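Local coordinates for protein class I phosphodiesterase PDEB1 (Leishmania major, PDB 2R8Q) that belongs to the class I cyclic nucleotide phosphodiesterase family, with an all-helical catalytic domain that holds zinc, magnesium and 3-isobutyl-1-methylxanthine, at residues A[78-89]-A[183-193]. Sequence-based numbering, arbitrary orientation.
Sequences CREQTLLNFILQ and ILSDPAADVFE
Glu-193, in the loop that follows helix 171-184, grips Arg-79 and Thr-82 at the start of helix 80-92 in this all-helical phosphodiesterase catalytic domain. One carboxylate oxygen, OE2, takes three bonds: from the backbone N of Arg-79, the N-cap residue, from Arg-79 NE and from Thr-82 OG1. The bond from Arg-79 N is almost straight at 175°. Thr-82 OG1 lies 2.8 Å from Glu-193 OE2. The other oxygen, OE1, completes the salt bridge with Arg-79 NH2, 2.7 Å away, although that hydrogen bond is weak and bent. Arg-79 gets its guanidinium there by bending at chi3, its plane 62° from the carboxylate. A negative charge beside the helix N-terminus probably also suits the helix dipole.

Next to this polar grip, Val-191 packs against both Cys-78 SG and Phe-86. Its CG2 stands over the centre of the Phe-86 ring, a CH-pi contact only 6° off the ring normal, while Val-191 CG1 packs against Phe-86 CB at 3.4 Å. Phe-86 CG lies anti to the backbone N, which sends the ring on to Leu-184 CD2 and Ile-183 CG2 of helix 171-184. Val-135 of helix 127-139 touches both Phe-86 and Val-191, so the contact joins three helical elements.

Further along, Asn-85 ND2 donates to Ala-188 O from above the carbonyl plane, and its OD1 accepts from Arg-24. The same carbonyl oxygen receives a CA-H...O contact from Thr-82. Two Asx turns shape the loop: Asp-190 OD1 takes the N-H of Phe-192, and Asp-186 OD2 that of Ala-188. Gln-89 NE2, bonded also to Ile-17 O, reaches Asp-186 through a water that accepts from NE2 and donates to Asp-186 OD1 at 2.8 Å.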
loop_
_atom_site.group_PDB
_atom_site.type_symbol
_atom_site.label_atom_id
_atom_site.label_comp_id
_atom_site.label_asym_id
_atom_site.label_seq_id
_atom_site.Cartn_x
_atom_site.Cartn_y
_atom_site.Cartn_z
ATOM N N CYS A 78 -6.710 12.772 -23.120
ATOM C CA CYS A 78 -7.440 11.679 -22.495
ATOM C C CYS A 78 -8.637 11.388 -23.386
ATOM O O CYS A 78 -9.422 12.283 -23.689
ATOM C CB CYS A 78 -7.918 12.071 -21.094
ATOM S SG CYS A 78 -8.893 10.787 -20.254
ATOM N N ARG A 79 -8.760 10.139 -23.817
ATOM C CA ARG A 79 -9.863 9.743 -24.677
ATOM C C ARG A 79 -11.149 9.565 -23.881
ATOM O O ARG A 79 -11.113 9.274 -22.689
ATOM C CB ARG A 79 -9.504 8.451 -25.405
ATOM C CG ARG A 79 -8.314 8.614 -26.333
ATOM C CD ARG A 79 -7.829 7.278 -26.831
ATOM N NE ARG A 79 -7.325 6.447 -25.743
ATOM C CZ ARG A 79 -6.838 5.225 -25.911
ATOM N NH1 ARG A 79 -6.795 4.699 -27.125
ATOM N NH2 ARG A 79 -6.390 4.531 -24.873
ATOM N N GLU A 80 -12.279 9.752 -24.557
ATOM C CA GLU A 80 -13.598 9.629 -23.941
ATOM C C GLU A 80 -13.803 8.333 -23.169
ATOM O O GLU A 80 -14.206 8.356 -22.005
ATOM C CB GLU A 80 -14.686 9.748 -25.012
ATOM C CG GLU A 80 -14.808 11.133 -25.618
ATOM C CD GLU A 80 -15.764 11.175 -26.793
ATOM O OE1 GLU A 80 -15.460 10.548 -27.831
ATOM O OE2 GLU A 80 -16.820 11.835 -26.680
ATOM N N GLN A 81 -13.535 7.204 -23.815
ATOM C CA GLN A 81 -13.716 5.912 -23.169
ATOM C C GLN A 81 -12.743 5.715 -22.011
ATOM O O GLN A 81 -13.059 5.028 -21.043
ATOM C CB GLN A 81 -13.564 4.777 -24.186
ATOM C CG GLN A 81 -13.845 3.394 -23.609
ATOM C CD GLN A 81 -13.945 2.326 -24.679
ATOM O OE1 GLN A 81 -14.789 2.406 -25.566
ATOM N NE2 GLN A 81 -13.081 1.322 -24.601
ATOM N N THR A 82 -11.561 6.315 -22.105
ATOM C CA THR A 82 -10.589 6.183 -21.026
ATOM C C THR A 82 -11.143 6.868 -19.783
ATOM O O THR A 82 -11.072 6.318 -18.684
ATOM C CB THR A 82 -9.247 6.831 -21.396
ATOM O OG1 THR A 82 -8.768 6.269 -22.625
ATOM C CG2 THR A 82 -8.222 6.580 -20.301
ATOM N N LEU A 83 -11.687 8.068 -19.962
ATOM C CA LEU A 83 -12.266 8.815 -18.846
ATOM C C LEU A 83 -13.415 8.039 -18.202
ATOM O O LEU A 83 -13.487 7.930 -16.977
ATOM C CB LEU A 83 -12.778 10.177 -19.318
ATOM C CG LEU A 83 -13.512 11.025 -18.273
ATOM C CD1 LEU A 83 -12.572 11.333 -17.110
ATOM C CD2 LEU A 83 -14.007 12.309 -18.906
ATOM N N LEU A 84 -14.317 7.502 -19.021
ATOM C CA LEU A 84 -15.449 6.757 -18.480
ATOM C C LEU A 84 -14.976 5.499 -17.748
ATOM O O LEU A 84 -15.473 5.185 -16.662
ATOM C CB LEU A 84 -16.442 6.397 -19.598
ATOM C CG LEU A 84 -17.753 5.733 -19.155
ATOM C CD1 LEU A 84 -18.437 6.567 -18.065
ATOM C CD2 LEU A 84 -18.677 5.578 -20.363
ATOM N N ASN A 85 -14.016 4.779 -18.328
ATOM C CA ASN A 85 -13.499 3.582 -17.671
ATOM C C ASN A 85 -12.897 3.958 -16.322
ATOM O O ASN A 85 -13.079 3.247 -15.335
ATOM C CB ASN A 85 -12.422 2.895 -18.515
ATOM C CG ASN A 85 -12.998 2.120 -19.686
ATOM O OD1 ASN A 85 -14.166 1.721 -19.675
ATOM N ND2 ASN A 85 -12.167 1.883 -20.700
ATOM N N PHE A 86 -12.169 5.071 -16.286
ATOM C CA PHE A 86 -11.549 5.532 -15.041
ATOM C C PHE A 86 -12.623 5.787 -13.983
ATOM O O PHE A 86 -12.517 5.322 -12.848
ATOM C CB PHE A 86 -10.748 6.812 -15.295
ATOM C CG PHE A 86 -10.213 7.456 -14.044
ATOM C CD1 PHE A 86 -9.113 6.912 -13.381
ATOM C CD2 PHE A 86 -10.807 8.604 -13.534
ATOM C CE1 PHE A 86 -8.617 7.507 -12.226
ATOM C CE2 PHE A 86 -10.317 9.210 -12.377
ATOM C CZ PHE A 86 -9.222 8.659 -11.725
ATOM N N ILE A 87 -13.666 6.518 -14.359
ATOM C CA ILE A 87 -14.751 6.813 -13.429
ATOM C C ILE A 87 -15.359 5.513 -12.896
ATOM O O ILE A 87 -15.597 5.376 -11.695
ATOM C CB ILE A 87 -15.842 7.657 -14.119
ATOM C CG1 ILE A 87 -15.270 9.029 -14.483
ATOM C CG2 ILE A 87 -17.059 7.799 -13.210
ATOM C CD1 ILE A 87 -16.168 9.854 -15.390
ATOM N N LEU A 88 -15.585 4.546 -13.780
ATOM C CA LEU A 88 -16.176 3.276 -13.361
ATOM C C LEU A 88 -15.231 2.409 -12.537
ATOM O O LEU A 88 -15.679 1.658 -11.674
ATOM C CB LEU A 88 -16.677 2.497 -14.582
ATOM C CG LEU A 88 -17.862 3.153 -15.299
ATOM C CD1 LEU A 88 -18.181 2.388 -16.571
ATOM C CD2 LEU A 88 -19.072 3.178 -14.366
ATOM N N GLN A 89 -13.928 2.500 -12.804
ATOM C CA GLN A 89 -12.962 1.728 -12.031
ATOM C C GLN A 89 -12.910 2.318 -10.624
ATOM O O GLN A 89 -12.739 1.593 -9.644
ATOM C CB GLN A 89 -11.576 1.771 -12.688
ATOM C CG GLN A 89 -11.468 0.923 -13.963
ATOM C CD GLN A 89 -11.455 -0.578 -13.692
ATOM O OE1 GLN A 89 -11.682 -1.026 -12.567
ATOM N NE2 GLN A 89 -11.192 -1.365 -14.736
ATOM N N ILE A 183 -5.364 1.644 -10.330
ATOM C CA ILE A 183 -6.329 1.966 -11.375
ATOM C C ILE A 183 -5.661 2.580 -12.606
ATOM O O ILE A 183 -5.925 2.169 -13.737
ATOM C CB ILE A 183 -7.398 2.957 -10.852
ATOM C CG1 ILE A 183 -8.273 2.268 -9.804
ATOM C CG2 ILE A 183 -8.237 3.481 -12.007
ATOM C CD1 ILE A 183 -9.241 3.208 -9.097
ATOM N N LEU A 184 -4.792 3.559 -12.376
ATOM C CA LEU A 184 -4.102 4.251 -13.458
ATOM C C LEU A 184 -3.074 3.409 -14.203
ATOM O O LEU A 184 -2.635 3.790 -15.288
ATOM C CB LEU A 184 -3.434 5.520 -12.917
ATOM C CG LEU A 184 -4.426 6.570 -12.420
ATOM C CD1 LEU A 184 -3.696 7.657 -11.641
ATOM C CD2 LEU A 184 -5.180 7.158 -13.610
ATOM N N SER A 185 -2.693 2.269 -13.633
ATOM C CA SER A 185 -1.711 1.399 -14.281
ATOM C C SER A 185 -2.339 0.665 -15.461
ATOM O O SER A 185 -1.636 0.061 -16.271
ATOM C CB SER A 185 -1.146 0.382 -13.283
ATOM O OG SER A 185 -2.114 -0.590 -12.924
ATOM N N ASP A 186 -3.665 0.725 -15.541
ATOM C CA ASP A 186 -4.429 0.086 -16.609
ATOM C C ASP A 186 -4.537 1.056 -17.784
ATOM O O ASP A 186 -5.131 2.126 -17.665
ATOM C CB ASP A 186 -5.830 -0.266 -16.094
ATOM C CG ASP A 186 -6.739 -0.821 -17.175
ATOM O OD1 ASP A 186 -7.949 -0.961 -16.899
ATOM O OD2 ASP A 186 -6.256 -1.120 -18.289
ATOM N N PRO A 187 -3.959 0.695 -18.940
ATOM C CA PRO A 187 -4.014 1.571 -20.115
ATOM C C PRO A 187 -5.435 2.002 -20.475
ATOM O O PRO A 187 -5.653 3.106 -20.978
ATOM C CB PRO A 187 -3.386 0.712 -21.213
ATOM C CG PRO A 187 -2.431 -0.157 -20.456
ATOM C CD PRO A 187 -3.239 -0.552 -19.247
ATOM N N ALA A 188 -6.398 1.126 -20.209
ATOM C CA ALA A 188 -7.796 1.398 -20.526
ATOM C C ALA A 188 -8.446 2.450 -19.635
ATOM O O ALA A 188 -9.507 2.981 -19.970
ATOM C CB ALA A 188 -8.597 0.104 -20.464
ATOM N N ALA A 189 -7.814 2.752 -18.505
ATOM C CA ALA A 189 -8.357 3.736 -17.570
ATOM C C ALA A 189 -7.342 4.807 -17.190
ATOM O O ALA A 189 -7.581 5.601 -16.282
ATOM C CB ALA A 189 -8.861 3.028 -16.311
ATOM N N ASP A 190 -6.216 4.842 -17.893
ATOM C CA ASP A 190 -5.171 5.814 -17.592
ATOM C C ASP A 190 -5.485 7.206 -18.136
ATOM O O ASP A 190 -5.181 7.518 -19.289
ATOM C CB ASP A 190 -3.831 5.300 -18.131
ATOM C CG ASP A 190 -2.693 6.272 -17.897
ATOM O OD1 ASP A 190 -2.823 7.153 -17.021
ATOM O OD2 ASP A 190 -1.656 6.147 -18.585
ATOM N N VAL A 191 -6.089 8.048 -17.297
ATOM C CA VAL A 191 -6.454 9.398 -17.707
ATOM C C VAL A 191 -5.263 10.344 -17.862
ATOM O O VAL A 191 -5.436 11.522 -18.168
ATOM C CB VAL A 191 -7.496 10.021 -16.744
ATOM C CG1 VAL A 191 -8.788 9.214 -16.800
ATOM C CG2 VAL A 191 -6.953 10.057 -15.323
ATOM N N PHE A 192 -4.060 9.818 -17.648
ATOM C CA PHE A 192 -2.831 10.595 -17.814
ATOM C C PHE A 192 -2.131 10.080 -19.077
ATOM O O PHE A 192 -0.979 10.428 -19.353
ATOM C CB PHE A 192 -1.896 10.399 -16.612
ATOM C CG PHE A 192 -2.403 10.996 -15.324
ATOM C CD1 PHE A 192 -1.888 10.565 -14.103
ATOM C CD2 PHE A 192 -3.371 11.996 -15.324
ATOM C CE1 PHE A 192 -2.331 11.121 -12.900
ATOM C CE2 PHE A 192 -3.820 12.559 -14.124
ATOM C CZ PHE A 192 -3.297 12.117 -12.913
ATOM N N GLU A 193 -2.846 9.258 -19.843
ATOM C CA GLU A 193 -2.305 8.650 -21.061
ATOM C C GLU A 193 -1.766 9.629 -22.100
ATOM O O GLU A 193 -0.866 9.285 -22.865
ATOM C CB GLU A 193 -3.368 7.752 -21.716
ATOM C CG GLU A 193 -4.497 8.510 -22.415
ATOM C CD GLU A 193 -5.552 7.586 -23.001
ATOM O OE1 GLU A 193 -5.218 6.420 -23.299
ATOM O OE2 GLU A 193 -6.709 8.032 -23.171
HETATM O O HOH W 1 -10.512 0.008 -17.283
#